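Local coordinates for tailspike protein (Acinetobacter phage vB_ApiP_P1, PDB 6E1R) that probably recognises and cleaves the capsular polysaccharide of its Acinetobacter baumannii host, as tailspike depolymerases do, at residues M170-T175 against V199-L204. Sequence-based numbering, arbitrary orientation.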
loop_
_atom_site.group_PDB
_atom_site.type_symbol
_atom_site.label_atom_id
_atom_site.label_comp_id
_atom_site.label_asym_id
_atom_site.label_seq_id
_atom_site.Cartn_x
_atom_site.Cartn_y
_atom_site.Cartn_z
HETATM N N MSE A 170 -27.173 1.195 -9.513
HETATM C CA MSE A 170 -26.707 1.949 -10.667
HETATM C C MSE A 170 -27.503 3.239 -10.806
HETATM O O MSE A 170 -28.706 3.262 -10.558
HETATM C CB MSE A 170 -26.819 1.108 -11.939
HETATM C CG MSE A 170 -26.204 1.749 -13.168
HETATM SE SE MSE A 170 -26.085 0.497 -14.656
HETATM C CE MSE A 170 -25.179 1.642 -15.952
ATOM N N PHE A 171 -26.833 4.318 -11.195
ATOM C CA PHE A 171 -27.459 5.628 -11.313
ATOM C C PHE A 171 -27.379 6.084 -12.761
ATOM O O PHE A 171 -26.286 6.153 -13.333
ATOM C CB PHE A 171 -26.786 6.636 -10.380
ATOM C CG PHE A 171 -26.779 6.211 -8.941
ATOM C CD1 PHE A 171 -27.857 6.491 -8.118
ATOM C CD2 PHE A 171 -25.702 5.519 -8.413
ATOM C CE1 PHE A 171 -27.857 6.098 -6.793
ATOM C CE2 PHE A 171 -25.697 5.121 -7.088
ATOM C CZ PHE A 171 -26.776 5.412 -6.278
ATOM N N LYS A 172 -28.533 6.395 -13.348
ATOM C CA LYS A 172 -28.625 6.823 -14.736
ATOM C C LYS A 172 -29.381 8.143 -14.809
ATOM O O LYS A 172 -29.883 8.659 -13.805
ATOM C CB LYS A 172 -29.314 5.765 -15.607
ATOM C CG LYS A 172 -28.659 4.397 -15.591
ATOM C CD LYS A 172 -29.404 3.435 -16.502
ATOM C CE LYS A 172 -28.728 2.077 -16.554
ATOM N NZ LYS A 172 -29.460 1.118 -17.429
ATOM N N ALA A 173 -29.461 8.685 -16.021
ATOM C CA ALA A 173 -30.222 9.893 -16.301
ATOM C C ALA A 173 -30.991 9.689 -17.597
ATOM O O ALA A 173 -30.443 9.174 -18.576
ATOM C CB ALA A 173 -29.314 11.124 -16.409
ATOM N N SER A 174 -32.265 10.089 -17.596
ATOM C CA SER A 174 -33.082 9.928 -18.795
ATOM C C SER A 174 -32.580 10.814 -19.927
ATOM O O SER A 174 -32.630 10.424 -21.099
ATOM C CB SER A 174 -34.546 10.232 -18.483
ATOM O OG SER A 174 -34.746 11.622 -18.300
ATOM N N THR A 175 -32.100 12.009 -19.598
ATOM C CA THR A 175 -31.506 12.919 -20.567
ATOM C C THR A 175 -30.009 13.006 -20.315
ATOM O O THR A 175 -29.578 13.265 -19.186
ATOM C CB THR A 175 -32.142 14.308 -20.483
ATOM O OG1 THR A 175 -33.563 14.195 -20.642
ATOM C CG2 THR A 175 -31.585 15.214 -21.570
ATOM N N VAL A 199 -22.568 1.550 -9.822
ATOM C CA VAL A 199 -22.234 1.962 -11.177
ATOM C C VAL A 199 -22.833 3.338 -11.423
ATOM O O VAL A 199 -23.970 3.614 -11.025
ATOM C CB VAL A 199 -22.743 0.944 -12.217
ATOM C CG1 VAL A 199 -22.367 1.378 -13.625
ATOM C CG2 VAL A 199 -22.195 -0.440 -11.913
ATOM N N PHE A 200 -22.059 4.205 -12.068
ATOM C CA PHE A 200 -22.474 5.568 -12.374
ATOM C C PHE A 200 -22.457 5.731 -13.887
ATOM O O PHE A 200 -21.384 5.782 -14.500
ATOM C CB PHE A 200 -21.567 6.584 -11.681
ATOM C CG PHE A 200 -21.630 6.517 -10.180
ATOM C CD1 PHE A 200 -20.900 5.568 -9.482
ATOM C CD2 PHE A 200 -22.428 7.398 -9.468
ATOM C CE1 PHE A 200 -20.963 5.501 -8.101
ATOM C CE2 PHE A 200 -22.493 7.337 -8.088
ATOM C CZ PHE A 200 -21.759 6.388 -7.403
ATOM N N ASP A 201 -23.644 5.801 -14.483
ATOM C CA ASP A 201 -23.761 5.859 -15.931
ATOM C C ASP A 201 -23.232 7.187 -16.460
ATOM O O ASP A 201 -23.358 8.234 -15.818
ATOM C CB ASP A 201 -25.222 5.663 -16.347
ATOM C CG ASP A 201 -25.374 5.344 -17.821
ATOM O OD1 ASP A 201 -25.132 6.243 -18.653
ATOM O OD2 ASP A 201 -25.731 4.192 -18.147
ATOM N N ARG A 202 -22.635 7.132 -17.652
ATOM C CA ARG A 202 -22.062 8.324 -18.264
ATOM C C ARG A 202 -23.122 9.331 -18.687
ATOM O O ARG A 202 -22.774 10.472 -19.011
ATOM C CB ARG A 202 -21.214 7.932 -19.474
ATOM C CG ARG A 202 -19.902 8.685 -19.593
ATOM C CD ARG A 202 -19.245 8.401 -20.931
ATOM N NE ARG A 202 -19.298 6.984 -21.281
ATOM C CZ ARG A 202 -19.227 6.518 -22.524
ATOM N NH1 ARG A 202 -19.102 7.357 -23.544
ATOM N NH2 ARG A 202 -19.284 5.213 -22.750
ATOM N N SER A 203 -24.398 8.938 -18.695
ATOM C CA SER A 203 -25.472 9.874 -18.998
ATOM C C SER A 203 -25.604 10.955 -17.935
ATOM O O SER A 203 -26.133 12.033 -18.226
ATOM C CB SER A 203 -26.796 9.122 -19.146
ATOM O OG SER A 203 -27.061 8.324 -18.005
ATOM N N LEU A 204 -25.136 10.690 -16.719
ATOM C CA LEU A 204 -25.174 11.683 -15.659
ATOM C C LEU A 204 -24.242 12.845 -15.979
ATOM O O LEU A 204 -23.202 12.680 -16.624
ATOM C CB LEU A 204 -24.766 11.052 -14.328
ATOM C CG LEU A 204 -25.701 10.014 -13.709
ATOM C CD1 LEU A 204 -24.998 9.289 -12.570
ATOM C CD2 LEU A 204 -26.986 10.667 -13.224
#
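The side chains of Phe171 and Phe200 lie side by side on neighbouring parallel strands, pointing the same way. Their ring planes are 26° apart, with centroids separated by 5.3 Å; the planes are slid so far that the rings barely overlap, and it is CD2 of Phe171 that lies over one face of Phe200. Phe222, on the next strand, stacks on Phe200 and continues the aromatic ladder, while Ala181 of strand 178-184 touches both side chains.

Met170 (selenomethionine in the crystal) and Val199 pack on the sheet face opposite the phenylalanines. With CG anti to the backbone N (chi1 -173°) and an extended chain, Met170 carries its CE to 3.7 Å from Val199 CG1 and on towards the carboxylate of Asp201. The end of the Leu204 side chain reaches the first strand, with CD1 near Phe171 O and CB, and CD2 near Lys172 O and the Ala173 methyl.

Two backbone bonds make the parallel ladder: Phe171 N to Val199 O (3.0 Å) and Asp201 N to Phe171 O (2.9 Å). The second strand then gives way to a type I turn over Asp201-Leu204, and a side chain takes over the pairing: Ala173 N donates to Ser203 OG at 3.1 Å. Asp201 fixes that hydroxyl. Its OD1 receives Ser203 N through the anti lone pair at 2.8 Å, closing an Asx turn, and Ser203 OG from well above the carboxylate plane; Ser227 N is a further donor. The aliphatic part of Lys172 runs past Asp201, Lys172 CG lying 3.7 Å from Asp201 CB. Its ammonium is near OD2 without touching it.

This is coil-on-coil stacking in a right-handed parallel beta-helix, the shaft typical of such tailspikes. Its chemistry implies that backbone bonds set the strand register and apolar side chains pack both faces, while buried Asp201, its OD1 taking three donors, probably organises the turn where pairing between these segments ends.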